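Local coordinates for endo-1,4-b-d-mannanase (Trichoderma reesei, PDB 1QNR), which probably hydrolyses internal beta-1,4-mannosidic linkages of mannan chains as an endo-acting glycoside hydrolase of family 5, at residues G203-G208 / T239-P244; E275-Q280 / G301-W306. All coordinates share one frame; numbering follows the deposited sequence. Where two conformers were deposited one is given.

Contact 1. Residues G203-G208 / T239-P244; sequences GDEGLG and TFHLYP. With BMA (beta-D-mannopyranose), chain B.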
loop_
_atom_site.group_PDB
_atom_site.type_symbol
_atom_site.label_atom_id
_atom_site.label_comp_id
_atom_site.label_asym_id
_atom_site.label_seq_id
_atom_site.Cartn_x
_atom_site.Cartn_y
_atom_site.Cartn_z
ATOM N N GLY A 203 -6.415 0.894 -1.671
ATOM C CA GLY A 203 -5.577 -0.151 -1.074
ATOM C C GLY A 203 -6.147 -1.571 -1.161
ATOM O O GLY A 203 -5.593 -2.461 -0.537
ATOM N N ASP A 204 -7.286 -1.734 -1.832
ATOM C CA ASP A 204 -7.841 -3.090 -2.002
ATOM C C ASP A 204 -7.010 -3.941 -2.932
ATOM O O ASP A 204 -6.160 -3.535 -3.734
ATOM C CB ASP A 204 -9.304 -2.941 -2.518
ATOM C CG ASP A 204 -9.305 -2.321 -3.896
ATOM O OD1 ASP A 204 -8.754 -1.187 -4.076
ATOM O OD2 ASP A 204 -9.837 -2.941 -4.875
ATOM N N GLU A 205 -7.326 -5.262 -2.805
ATOM C CA GLU A 205 -6.680 -6.308 -3.642
ATOM C C GLU A 205 -7.145 -6.389 -5.074
ATOM O O GLU A 205 -6.589 -7.121 -5.938
ATOM C CB GLU A 205 -6.880 -7.639 -2.947
ATOM C CG GLU A 205 -6.244 -7.728 -1.533
ATOM C CD GLU A 205 -6.865 -8.905 -0.757
ATOM O OE1 GLU A 205 -7.940 -8.565 -0.175
ATOM O OE2 GLU A 205 -6.420 -10.094 -0.748
ATOM N N GLY A 206 -8.330 -5.750 -5.382
ATOM C CA GLY A 206 -8.934 -5.849 -6.703
ATOM C C GLY A 206 -10.028 -6.925 -6.816
ATOM O O GLY A 206 -10.438 -7.236 -7.958
ATOM N N LEU A 207 -10.415 -7.552 -5.704
ATOM C CA LEU A 207 -11.372 -8.667 -5.814
ATOM C C LEU A 207 -12.722 -8.116 -6.321
ATOM O O LEU A 207 -13.163 -7.007 -6.016
ATOM C CB LEU A 207 -11.564 -9.375 -4.456
ATOM C CG LEU A 207 -10.205 -9.735 -3.751
ATOM C CD1 LEU A 207 -10.527 -10.429 -2.391
ATOM C CD2 LEU A 207 -9.313 -10.643 -4.597
ATOM N N GLY A 208 -13.438 -8.974 -7.077
ATOM C CA GLY A 208 -14.800 -8.682 -7.548
ATOM C C GLY A 208 -14.793 -8.003 -8.886
ATOM O O GLY A 208 -14.805 -6.736 -8.968
ATOM N N THR A 239 -5.969 0.239 -7.278
ATOM C CA THR A 239 -4.911 -0.683 -6.832
ATOM C C THR A 239 -5.395 -2.119 -6.975
ATOM O O THR A 239 -6.591 -2.441 -6.771
ATOM C CB THR A 239 -4.559 -0.473 -5.305
ATOM O OG1 THR A 239 -5.764 -0.472 -4.500
ATOM C CG2 THR A 239 -3.830 0.883 -5.127
ATOM N N PHE A 240 -4.452 -3.036 -7.274
ATOM C CA PHE A 240 -4.797 -4.475 -7.196
ATOM C C PHE A 240 -3.545 -5.278 -6.809
ATOM O O PHE A 240 -2.413 -4.795 -7.008
ATOM C CB PHE A 240 -5.432 -5.076 -8.451
ATOM C CG PHE A 240 -4.554 -5.027 -9.682
ATOM C CD1 PHE A 240 -4.512 -3.917 -10.491
ATOM C CD2 PHE A 240 -3.765 -6.125 -10.009
ATOM C CE1 PHE A 240 -3.733 -3.831 -11.671
ATOM C CE2 PHE A 240 -2.931 -6.079 -11.192
ATOM C CZ PHE A 240 -2.948 -4.910 -12.003
ATOM N N HIS A 241 -3.738 -6.423 -6.137
ATOM C CA HIS A 241 -2.648 -7.279 -5.638
ATOM C C HIS A 241 -2.753 -8.694 -6.299
ATOM O O HIS A 241 -3.724 -8.887 -6.988
ATOM C CB HIS A 241 -2.764 -7.432 -4.088
ATOM C CG HIS A 241 -2.677 -6.113 -3.313
ATOM N ND1 HIS A 241 -2.810 -6.052 -1.932
ATOM C CD2 HIS A 241 -2.534 -4.809 -3.670
ATOM C CE1 HIS A 241 -2.659 -4.825 -1.486
ATOM N NE2 HIS A 241 -2.534 -4.011 -2.545
ATOM N N LEU A 242 -1.707 -9.531 -6.113
ATOM C CA LEU A 242 -1.788 -10.820 -6.857
ATOM C C LEU A 242 -0.961 -11.881 -6.080
ATOM O O LEU A 242 0.275 -11.817 -5.969
ATOM C CB LEU A 242 -1.210 -10.707 -8.252
ATOM C CG LEU A 242 -1.001 -11.997 -9.092
ATOM C CD1 LEU A 242 -2.364 -12.714 -9.306
ATOM C CD2 LEU A 242 -0.374 -11.647 -10.463
ATOM N N TYR A 243 -1.686 -12.929 -5.620
ATOM C CA TYR A 243 -1.050 -14.033 -4.877
ATOM C C TYR A 243 -1.696 -15.382 -5.203
ATOM O O TYR A 243 -2.528 -15.894 -4.454
ATOM C CB TYR A 243 -1.165 -13.786 -3.356
ATOM C CG TYR A 243 -0.320 -12.577 -2.841
ATOM C CD1 TYR A 243 1.038 -12.709 -2.667
ATOM C CD2 TYR A 243 -0.961 -11.383 -2.592
ATOM C CE1 TYR A 243 1.786 -11.609 -2.217
ATOM C CE2 TYR A 243 -0.239 -10.251 -2.190
ATOM C CZ TYR A 243 1.102 -10.402 -1.965
ATOM O OH TYR A 243 1.886 -9.357 -1.444
ATOM N N PRO A 244 -1.305 -15.937 -6.368
ATOM C CA PRO A 244 -1.870 -17.259 -6.779
ATOM C C PRO A 244 -1.702 -18.348 -5.715
ATOM O O PRO A 244 -2.651 -19.178 -5.564
ATOM C CB PRO A 244 -1.086 -17.577 -8.040
ATOM C CG PRO A 244 -0.714 -16.225 -8.620
ATOM C CD PRO A 244 -0.351 -15.425 -7.357
HETATM C C1 BMA B . -5.177 -13.531 3.289
HETATM C C2 BMA B . -4.207 -13.405 4.489
HETATM C C3 BMA B . -3.482 -12.057 4.445
HETATM C C4 BMA B . -2.899 -11.809 3.060
HETATM C C5 BMA B . -3.913 -12.010 1.931
HETATM C C6 BMA B . -3.213 -12.091 0.527
HETATM O O2 BMA B . -3.226 -14.452 4.451
HETATM O O3 BMA B . -2.488 -11.931 5.425
HETATM O O4 BMA B . -2.369 -10.474 3.056
HETATM O O5 BMA B . -4.448 -13.387 2.029
HETATM O O6 BMA B . -4.359 -12.108 -0.333
HETATM O O HOH W 1 -8.783 0.370 -6.230
#
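The loop 203-208 is held to strand 238-242 at the Thr-239 hydroxyl and the His-241 backbone N. Thr-239 OG1 donates to Asp-204 O at 3.2 Å, in the carbonyl plane and on a lone pair, and takes a weak bond from Gly-203 N. His-241 N meets Glu-205 O at 2.9 Å, nearly straight (169°) but above the carbonyl plane. Water 1 bridges Asp-204 OD1 to Thr-239 N. Gly-206 permits this approach: a beta-carbon would collide with Phe-240 CB. With CG beside its own backbone N (chi1 -60°), the His-241 ring lies under the loop: Asp-204 O sits 3.7 Å above the ring plane, and Glu-205 CG comes 3.8 Å from ND1. ND1 is hydrogen-bonded to Glu-169 and NE2 to Glu-275. A leucine in place of His-241 would probably leave Glu-169 and Glu-275 each lacking a ring nitrogen, Glu-275 then relying on Arg-54. Glu-205 OE2 accepts a bond from mannose O6 at 2.9 Å and is salt-bridged to Arg-171. One backbone bond, the Thr-239 hydroxyl and a water thus tie the loop into this TIM barrel and, with the Arg-171 salt bridge, probably help to place the Glu-205 carboxylate beside the sugar.

Contact 2. Residues E275-Q280 / G301-W306; sequences EEYGAQ and GGDMFW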
loop_
_atom_site.group_PDB
_atom_site.type_symbol
_atom_site.label_atom_id
_atom_site.label_comp_id
_atom_site.label_asym_id
_atom_site.label_seq_id
_atom_site.Cartn_x
_atom_site.Cartn_y
_atom_site.Cartn_z
ATOM N N GLU A 275 0.008 -3.163 -7.139
ATOM C CA GLU A 275 0.619 -2.675 -5.883
ATOM C C GLU A 275 1.283 -3.725 -5.006
ATOM O O GLU A 275 2.126 -3.342 -4.175
ATOM C CB GLU A 275 -0.508 -1.952 -5.094
ATOM C CG GLU A 275 -0.066 -1.315 -3.764
ATOM C CD GLU A 275 -1.222 -0.628 -3.039
ATOM O OE1 GLU A 275 -2.206 -1.297 -2.661
ATOM O OE2 GLU A 275 -1.039 0.624 -2.778
ATOM N N GLU A 276 0.924 -5.010 -5.163
ATOM C CA GLU A 276 1.627 -6.101 -4.490
ATOM C C GLU A 276 1.603 -7.338 -5.368
ATOM O O GLU A 276 0.531 -7.580 -5.985
ATOM C CB GLU A 276 1.004 -6.534 -3.147
ATOM C CG GLU A 276 0.944 -5.504 -2.004
ATOM C CD GLU A 276 0.388 -6.087 -0.751
ATOM O OE1 GLU A 276 0.247 -7.355 -0.638
ATOM O OE2 GLU A 276 0.011 -5.365 0.212
ATOM N N TYR A 277 2.646 -8.156 -5.370
ATOM C CA TYR A 277 2.576 -9.469 -6.054
ATOM C C TYR A 277 3.744 -10.339 -5.573
ATOM O O TYR A 277 4.812 -9.829 -5.216
ATOM C CB TYR A 277 2.612 -9.330 -7.584
ATOM C CG TYR A 277 3.780 -8.574 -8.160
ATOM C CD1 TYR A 277 5.012 -9.159 -8.513
ATOM C CD2 TYR A 277 3.698 -7.183 -8.426
ATOM C CE1 TYR A 277 6.052 -8.448 -9.073
ATOM C CE2 TYR A 277 4.733 -6.461 -8.983
ATOM C CZ TYR A 277 5.940 -7.069 -9.307
ATOM O OH TYR A 277 7.007 -6.356 -9.860
ATOM N N GLY A 278 3.543 -11.661 -5.655
ATOM C CA GLY A 278 4.675 -12.566 -5.358
ATOM C C GLY A 278 4.285 -13.987 -5.758
ATOM O O GLY A 278 3.092 -14.357 -5.726
ATOM N N ALA A 279 5.310 -14.792 -6.004
ATOM C CA ALA A 279 5.171 -16.259 -6.234
ATOM C C ALA A 279 6.093 -16.954 -5.258
ATOM O O ALA A 279 7.288 -16.640 -5.217
ATOM C CB ALA A 279 5.548 -16.591 -7.681
ATOM N N GLN A 280 5.597 -17.963 -4.504
ATOM C CA GLN A 280 6.497 -18.612 -3.524
ATOM C C GLN A 280 7.518 -19.507 -4.225
ATOM O O GLN A 280 8.641 -19.634 -3.672
ATOM C CB GLN A 280 5.653 -19.451 -2.537
ATOM C CG GLN A 280 5.066 -18.501 -1.489
ATOM C CD GLN A 280 4.372 -19.145 -0.317
ATOM O OE1 GLN A 280 3.322 -18.694 0.172
ATOM N NE2 GLN A 280 4.934 -20.240 0.174
ATOM N N GLY A 301 -0.112 2.225 -14.708
ATOM C CA GLY A 301 0.835 3.284 -14.396
ATOM C C GLY A 301 2.089 2.885 -13.710
ATOM O O GLY A 301 3.120 3.598 -13.761
ATOM N N GLY A 302 2.095 1.706 -13.065
ATOM C CA GLY A 302 3.401 1.228 -12.447
ATOM C C GLY A 302 3.089 -0.081 -11.688
ATOM O O GLY A 302 1.958 -0.532 -11.617
ATOM N N ASP A 303 4.188 -0.663 -11.124
ATOM C CA ASP A 303 4.075 -1.922 -10.350
ATOM C C ASP A 303 5.083 -1.966 -9.197
ATOM O O ASP A 303 6.117 -1.274 -9.239
ATOM C CB ASP A 303 4.281 -3.192 -11.228
ATOM C CG ASP A 303 5.767 -3.341 -11.645
ATOM O OD1 ASP A 303 6.563 -3.944 -10.897
ATOM O OD2 ASP A 303 6.093 -2.880 -12.766
ATOM N N MET A 304 4.685 -2.679 -8.104
ATOM C CA MET A 304 5.509 -2.742 -6.855
ATOM C C MET A 304 5.485 -4.155 -6.346
ATOM O O MET A 304 4.462 -4.667 -5.819
ATOM C CB MET A 304 4.895 -1.787 -5.780
ATOM C CG MET A 304 4.740 -0.366 -6.369
ATOM S SD MET A 304 3.856 0.846 -5.359
ATOM C CE MET A 304 5.054 1.043 -4.085
ATOM N N PHE A 305 6.620 -4.871 -6.416
ATOM C CA PHE A 305 6.669 -6.241 -5.907
ATOM C C PHE A 305 6.584 -6.277 -4.377
ATOM O O PHE A 305 6.995 -5.324 -3.674
ATOM C CB PHE A 305 7.930 -6.992 -6.396
ATOM C CG PHE A 305 9.276 -6.421 -5.949
ATOM C CD1 PHE A 305 9.882 -5.371 -6.618
ATOM C CD2 PHE A 305 9.873 -6.898 -4.777
ATOM C CE1 PHE A 305 11.146 -4.917 -6.231
ATOM C CE2 PHE A 305 11.145 -6.391 -4.377
ATOM C CZ PHE A 305 11.746 -5.375 -5.076
ATOM N N TRP A 306 6.043 -7.412 -3.854
ATOM C CA TRP A 306 6.120 -7.713 -2.417
ATOM C C TRP A 306 7.215 -8.742 -2.224
ATOM O O TRP A 306 7.055 -9.897 -2.769
ATOM C CB TRP A 306 4.736 -8.245 -1.893
ATOM C CG TRP A 306 4.820 -8.516 -0.401
ATOM C CD1 TRP A 306 5.303 -9.645 0.215
ATOM C CD2 TRP A 306 4.390 -7.643 0.668
ATOM N NE1 TRP A 306 5.231 -9.512 1.587
ATOM C CE2 TRP A 306 4.647 -8.282 1.904
ATOM C CE3 TRP A 306 3.783 -6.369 0.679
ATOM C CZ2 TRP A 306 4.387 -7.712 3.131
ATOM C CZ3 TRP A 306 3.436 -5.807 1.933
ATOM C CH2 TRP A 306 3.744 -6.450 3.155
#
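Two groups grip Tyr-277 OH: it donates to Asp-303 OD1 at 2.7 Å and is hydrogen-bonded to Gln-291 of helix 283-295. OD1 lies at the edge of the phenol ring, in its plane, yet the hydroxyl meets the carboxylate from above (35° out of plane). Tyr-20 and His-339 bond OD2, the other oxygen of this buried carboxylate. The first torsion lays the phenol across strand 300-309, CG between the backbone N and carbonyl carbon (chi1 55°). Phe-305 CA stands over one face, a CH-pi contact 3.7 Å from the ring centroid, and Phe-305 CB touches CZ at 3.5 Å. Trp-306 N donates to Tyr-277 O at 3.0 Å, the one backbone bond between the segments. The axes of 275-277 and 301-305 cross at 49°, and near Glu-275 the pairing is irregular: Glu-275 O faces Met-304 O at 3.1 Å, two acceptors, the former bonded to Asn-25. Glu-276 runs alongside Trp-306, its CD 3.7 Å from CE3, while Tyr-243 and Arg-54 hold its oxygens. Backbone bonds join the strands earlier, from Gly-301 to Cys-272 and Gly-302 to Phe-274; here, with Tyr-277 N unpartnered, the tyrosine side chain supplies much of the join.

Contacts 1 and 2, with centres about 10 Å apart, meet where strands 238-242 and 272-277 run as neighbours in the parallel barrel. Two probable hydrogen bonds join them, each 2.7 Å long: His-241 NE2 to Glu-275 OE1 and Tyr-243 OH to Glu-276 OE1. Packing adds to these, with His-241 CE1 3.2 Å from Glu-276 OE2 and Tyr-243 OH 3.1 Å from Trp-306 CB. Arg-54 is salt-bridged to both Glu-275 and Glu-276 and so probably offsets their charge. Bound mannose lies beside both contacts, with about 5 Å between the nearest atoms of a mannose and the Glu-276 side chain, consistent with a shared substrate cleft.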